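Side-chain contacts in putative polyketide biosynthesis enoyl-CoA hydratase homolog pksH (PDB 3HP0), which dehydrates an (S)-3-hydroxy-3-methylglutaryl group tethered to the polyketide synthase PksL to 3-methylglutaconyl during assembly of the antibiotic bacillaene in Bacillus subtilis: residues 117-122 against 179-184; 102-107 against 190-195. All blocks are in the same frame, centred on the assembly; numbering follows the deposited sequence.

Contact 1: 117-122 against 179-184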
# COMPACT_ATOMS: atom_id res chain seq x y z
N GLY A 117 -2.56 1.28 -0.17
CA GLY A 117 -2.66 -0.04 0.41
C GLY A 117 -1.46 -0.22 1.33
O GLY A 117 -1.61 -0.48 2.53
N PHE A 118 -0.27 -0.05 0.77
CA PHE A 118 0.98 -0.18 1.52
C PHE A 118 1.02 0.65 2.81
O PHE A 118 1.28 0.12 3.88
CB PHE A 118 2.17 0.21 0.62
CG PHE A 118 2.55 -0.84 -0.37
CD1 PHE A 118 3.30 -1.95 0.02
CD2 PHE A 118 2.14 -0.75 -1.71
CE1 PHE A 118 3.64 -2.95 -0.89
CE2 PHE A 118 2.48 -1.76 -2.64
CZ PHE A 118 3.23 -2.86 -2.22
N VAL A 119 0.76 1.95 2.70
CA VAL A 119 0.80 2.83 3.87
C VAL A 119 -0.20 2.44 4.96
O VAL A 119 0.11 2.51 6.15
CB VAL A 119 0.57 4.30 3.46
CG1 VAL A 119 0.48 5.17 4.69
CG2 VAL A 119 1.70 4.78 2.55
N SER A 120 -1.39 2.04 4.53
CA SER A 120 -2.45 1.66 5.46
C SER A 120 -2.12 0.36 6.17
O SER A 120 -2.40 0.22 7.37
CB SER A 120 -3.77 1.46 4.71
OG SER A 120 -4.12 2.61 3.96
N ALA A 121 -1.54 -0.58 5.43
CA ALA A 121 -1.20 -1.90 5.96
C ALA A 121 -0.03 -1.93 6.95
O ALA A 121 -0.05 -2.75 7.88
CB ALA A 121 -0.91 -2.84 4.80
N THR A 122 0.97 -1.07 6.75
CA THR A 122 2.11 -1.06 7.63
C THR A 122 1.66 -0.77 9.05
O THR A 122 0.66 -0.10 9.26
CB THR A 122 3.20 -0.03 7.17
OG1 THR A 122 2.68 1.31 7.18
CG2 THR A 122 3.68 -0.39 5.75
N GLY A 179 -5.83 9.46 11.31
CA GLY A 179 -5.19 8.23 11.73
C GLY A 179 -4.56 7.50 10.57
O GLY A 179 -3.99 6.43 10.76
N LEU A 180 -4.66 8.07 9.36
CA LEU A 180 -4.06 7.46 8.18
C LEU A 180 -2.55 7.32 8.38
O LEU A 180 -1.94 6.34 7.96
CB LEU A 180 -4.33 8.29 6.92
CG LEU A 180 -3.60 7.79 5.66
CD1 LEU A 180 -3.74 6.28 5.53
CD2 LEU A 180 -4.17 8.48 4.42
N ILE A 181 -1.94 8.31 9.01
CA ILE A 181 -0.52 8.25 9.27
C ILE A 181 -0.28 8.61 10.74
O ILE A 181 -0.98 9.45 11.32
CB ILE A 181 0.31 9.22 8.35
CG1 ILE A 181 -0.30 10.62 8.37
CG2 ILE A 181 0.37 8.70 6.91
CD1 ILE A 181 0.25 11.46 9.48
N ASP A 182 0.68 7.93 11.35
CA ASP A 182 1.05 8.18 12.74
C ASP A 182 2.29 9.06 12.59
O ASP A 182 3.25 8.66 11.94
CB ASP A 182 1.46 6.85 13.43
CG ASP A 182 0.56 5.69 13.06
OD1 ASP A 182 0.81 5.03 12.02
OD2 ASP A 182 -0.42 5.41 13.79
N ALA A 183 2.27 10.26 13.13
CA ALA A 183 3.44 11.15 13.03
C ALA A 183 3.95 11.50 11.62
O ALA A 183 4.03 10.67 10.72
CB ALA A 183 4.59 10.57 13.82
N PHE A 184 4.33 12.76 11.47
CA PHE A 184 4.85 13.27 10.22
C PHE A 184 5.66 14.50 10.59
O PHE A 184 5.45 15.09 11.65
CB PHE A 184 3.69 13.62 9.27
CG PHE A 184 2.98 14.89 9.63
CD1 PHE A 184 3.38 16.11 9.09
CD2 PHE A 184 1.87 14.86 10.49
CE1 PHE A 184 2.72 17.28 9.41
CE2 PHE A 184 1.19 16.04 10.81
CZ PHE A 184 1.61 17.24 10.26

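Contact 2: 102-107 against 190-195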
# COMPACT_ATOMS: atom_id res chain seq x y z
N VAL A 102 7.84 -5.20 13.03
CA VAL A 102 7.08 -3.97 12.95
C VAL A 102 7.35 -3.38 11.58
O VAL A 102 8.50 -3.14 11.21
CB VAL A 102 7.53 -3.00 14.07
CG1 VAL A 102 6.92 -1.63 13.87
CG2 VAL A 102 7.11 -3.59 15.43
N THR A 103 6.28 -3.19 10.79
CA THR A 103 6.45 -2.63 9.46
C THR A 103 6.16 -1.14 9.49
O THR A 103 5.28 -0.69 10.22
CB THR A 103 5.55 -3.35 8.42
OG1 THR A 103 4.17 -3.20 8.77
CG2 THR A 103 5.89 -4.84 8.38
N ILE A 104 6.92 -0.39 8.71
CA ILE A 104 6.80 1.06 8.66
C ILE A 104 6.82 1.62 7.26
O ILE A 104 7.66 1.25 6.45
CB ILE A 104 7.97 1.78 9.39
CG1 ILE A 104 8.16 1.22 10.80
CG2 ILE A 104 7.69 3.28 9.46
CD1 ILE A 104 9.32 1.86 11.52
N SER A 105 5.90 2.54 7.00
CA SER A 105 5.82 3.23 5.72
C SER A 105 6.49 4.58 5.93
O SER A 105 6.27 5.25 6.95
CB SER A 105 4.38 3.48 5.30
OG SER A 105 3.81 2.34 4.70
N HIS A 106 7.31 4.97 4.96
CA HIS A 106 7.97 6.26 5.02
C HIS A 106 7.52 6.94 3.74
O HIS A 106 8.00 6.63 2.65
CB HIS A 106 9.49 6.08 5.06
CG HIS A 106 10.24 7.37 5.14
ND1 HIS A 106 9.72 8.49 5.75
CD2 HIS A 106 11.47 7.71 4.70
CE1 HIS A 106 10.60 9.47 5.68
NE2 HIS A 106 11.67 9.03 5.05
N VAL A 107 6.58 7.86 3.88
CA VAL A 107 5.99 8.54 2.74
C VAL A 107 6.40 9.98 2.48
O VAL A 107 6.47 10.81 3.39
CB VAL A 107 4.45 8.51 2.84
CG1 VAL A 107 3.87 7.89 1.59
CG2 VAL A 107 4.01 7.72 4.06
N VAL A 190 14.82 11.97 10.30
CA VAL A 190 15.14 12.19 11.69
C VAL A 190 13.99 11.56 12.46
O VAL A 190 14.19 10.89 13.47
CB VAL A 190 15.20 13.70 12.02
CG1 VAL A 190 15.39 13.87 13.53
CG2 VAL A 190 16.32 14.38 11.22
N LEU A 191 12.79 11.80 11.96
CA LEU A 191 11.57 11.29 12.57
C LEU A 191 11.59 9.76 12.51
O LEU A 191 11.21 9.08 13.47
CB LEU A 191 10.35 11.83 11.82
CG LEU A 191 9.00 11.42 12.41
CD1 LEU A 191 8.95 11.84 13.87
CD2 LEU A 191 7.86 12.05 11.61
N LEU A 192 12.06 9.22 11.39
CA LEU A 192 12.15 7.78 11.23
C LEU A 192 13.14 7.23 12.26
O LEU A 192 12.82 6.30 12.99
CB LEU A 192 12.60 7.42 9.81
CG LEU A 192 12.95 5.95 9.54
CD1 LEU A 192 11.81 5.04 9.97
CD2 LEU A 192 13.24 5.77 8.06
N ARG A 193 14.33 7.83 12.33
CA ARG A 193 15.34 7.39 13.28
C ARG A 193 14.86 7.41 14.73
O ARG A 193 15.26 6.56 15.51
CB ARG A 193 16.61 8.23 13.14
CG ARG A 193 17.50 7.82 11.97
CD ARG A 193 18.88 8.49 12.06
NE ARG A 193 18.81 9.93 11.87
CZ ARG A 193 18.69 10.53 10.68
NH1 ARG A 193 18.63 9.79 9.57
NH2 ARG A 193 18.61 11.85 10.60
N LYS A 194 14.03 8.38 15.09
CA LYS A 194 13.54 8.43 16.47
C LYS A 194 12.62 7.24 16.74
O LYS A 194 12.50 6.78 17.88
CB LYS A 194 12.78 9.74 16.72
CG LYS A 194 13.64 10.98 16.55
CD LYS A 194 12.89 12.24 16.97
CE LYS A 194 13.77 13.48 16.86
NZ LYS A 194 13.02 14.73 17.20
N HIS A 195 11.98 6.75 15.68
CA HIS A 195 11.09 5.60 15.78
C HIS A 195 11.93 4.32 15.85
O HIS A 195 11.72 3.48 16.73
CB HIS A 195 10.13 5.55 14.59
CG HIS A 195 8.95 6.46 14.73
ND1 HIS A 195 9.03 7.83 14.57
CD2 HIS A 195 7.66 6.20 15.07
CE1 HIS A 195 7.85 8.37 14.81
NE2 HIS A 195 7.00 7.41 15.12

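Contact 1: 117-122 against 179-184
V119 overlaps L180 and I181 with a single methyl, CG1. The contact belongs to the crotonase fold of the enoyl-CoA hydratase/isomerase family. It joins the last turn of helix 115-121 to the loop that follows helix 172-178. CG1 of V119 lies 4.2 Å from CG2 of I181. V119 and I181 lie alongside each other, their side chains running in the same direction. The same CG1 is 4.4 Å from CD1 of L180 and 4.2 Å from the carbonyl O of L180, so one methyl meets both residues. V119 holds CG1 anti to the backbone N (chi1 175°), which carries this branch to the loop.

I181 uses only its short branch here. Its chi1 of 50° puts the ethyl branch over the backbone, flanked by N and C, and the end of that arm leads away from V119. CG2 is left anti to the carbonyl carbon, where it faces V119. I181 also packs on A175 and S176 of helix 172-178. No hydrogen bond crosses between the two segments; the overlap is modest and mostly between methyl groups. Every residue that touches is buried.

R154 of helix 148-155 bridges the two segments: it donates to the backbone O of S120, T122 and G179 and forms a salt bridge with OD1 of D182. The side chain of S120 is about 11 Å from that of E137, an active-site residue. OG of S120 turns back to its own helix and bonds to the O of L116, while CD1 of L180 packs 4.0 Å from this OG.

Contact 2: 102-107 against 190-195
Strand 102-107 and the first turns of helix 190-199 come nearest at H106 and L192, whose CA atoms are 7.6 Å apart. This is helix-on-sheet packing in the crotonase fold. The strand lies inside the mixed sheet, between 53-57 and 124-127, and the helix covers one of its faces. I104 and H106, two residues apart, both point at the helix, as alternate residues of a strand do.

L192 meets both, one methyl each. Its CD1 meets CD1 of I104 at 4.3 Å, end methyl to end methyl. I104 reaches this far because its chain is extended beyond CG1 (chi2 178°). The other methyl, CD2 of L192, lies over one face of the H106 ring, 4.3 Å from CD2 of H106. NE2 of H106 is hydrogen-bonded to OD1 of D189, just before the helix, which probably helps to fix the turn of the ring. L192 also packs on I126 of strand 124-127, and I104 on L196 and L199 further along the helix.

The CB of H195 is directed at the strand, but its side chain stays 4.9 Å or more away. Its ring is held within the helix: ND1 donates to the O of L191 at 2.7 Å, nearly straight at 166°, with that oxygen at the ring edge, close to the ring plane.

In the fold
Both contacts are buried, are made mainly by methyl groups and have no hydrogen bond between their own segments. They differ in place. Contact 1 lies deeper, with its centre 9 Å from the centre of the chain, against 15 Å for contact 2, whose helix turns R193 and K194 to the exposed side. Contact 1 joins a helix end to a loop, with an arginine to bind the backbone. Contact 2 lays a helix on a sheet and has a histidine ring in its packing. Strand 102-107 turns S105 to contact 1, its OG in a probable hydrogen bond with OG1 of T122, and I104 and H106 to contact 2. The backbone of F184 packs directly on CD2 of L191.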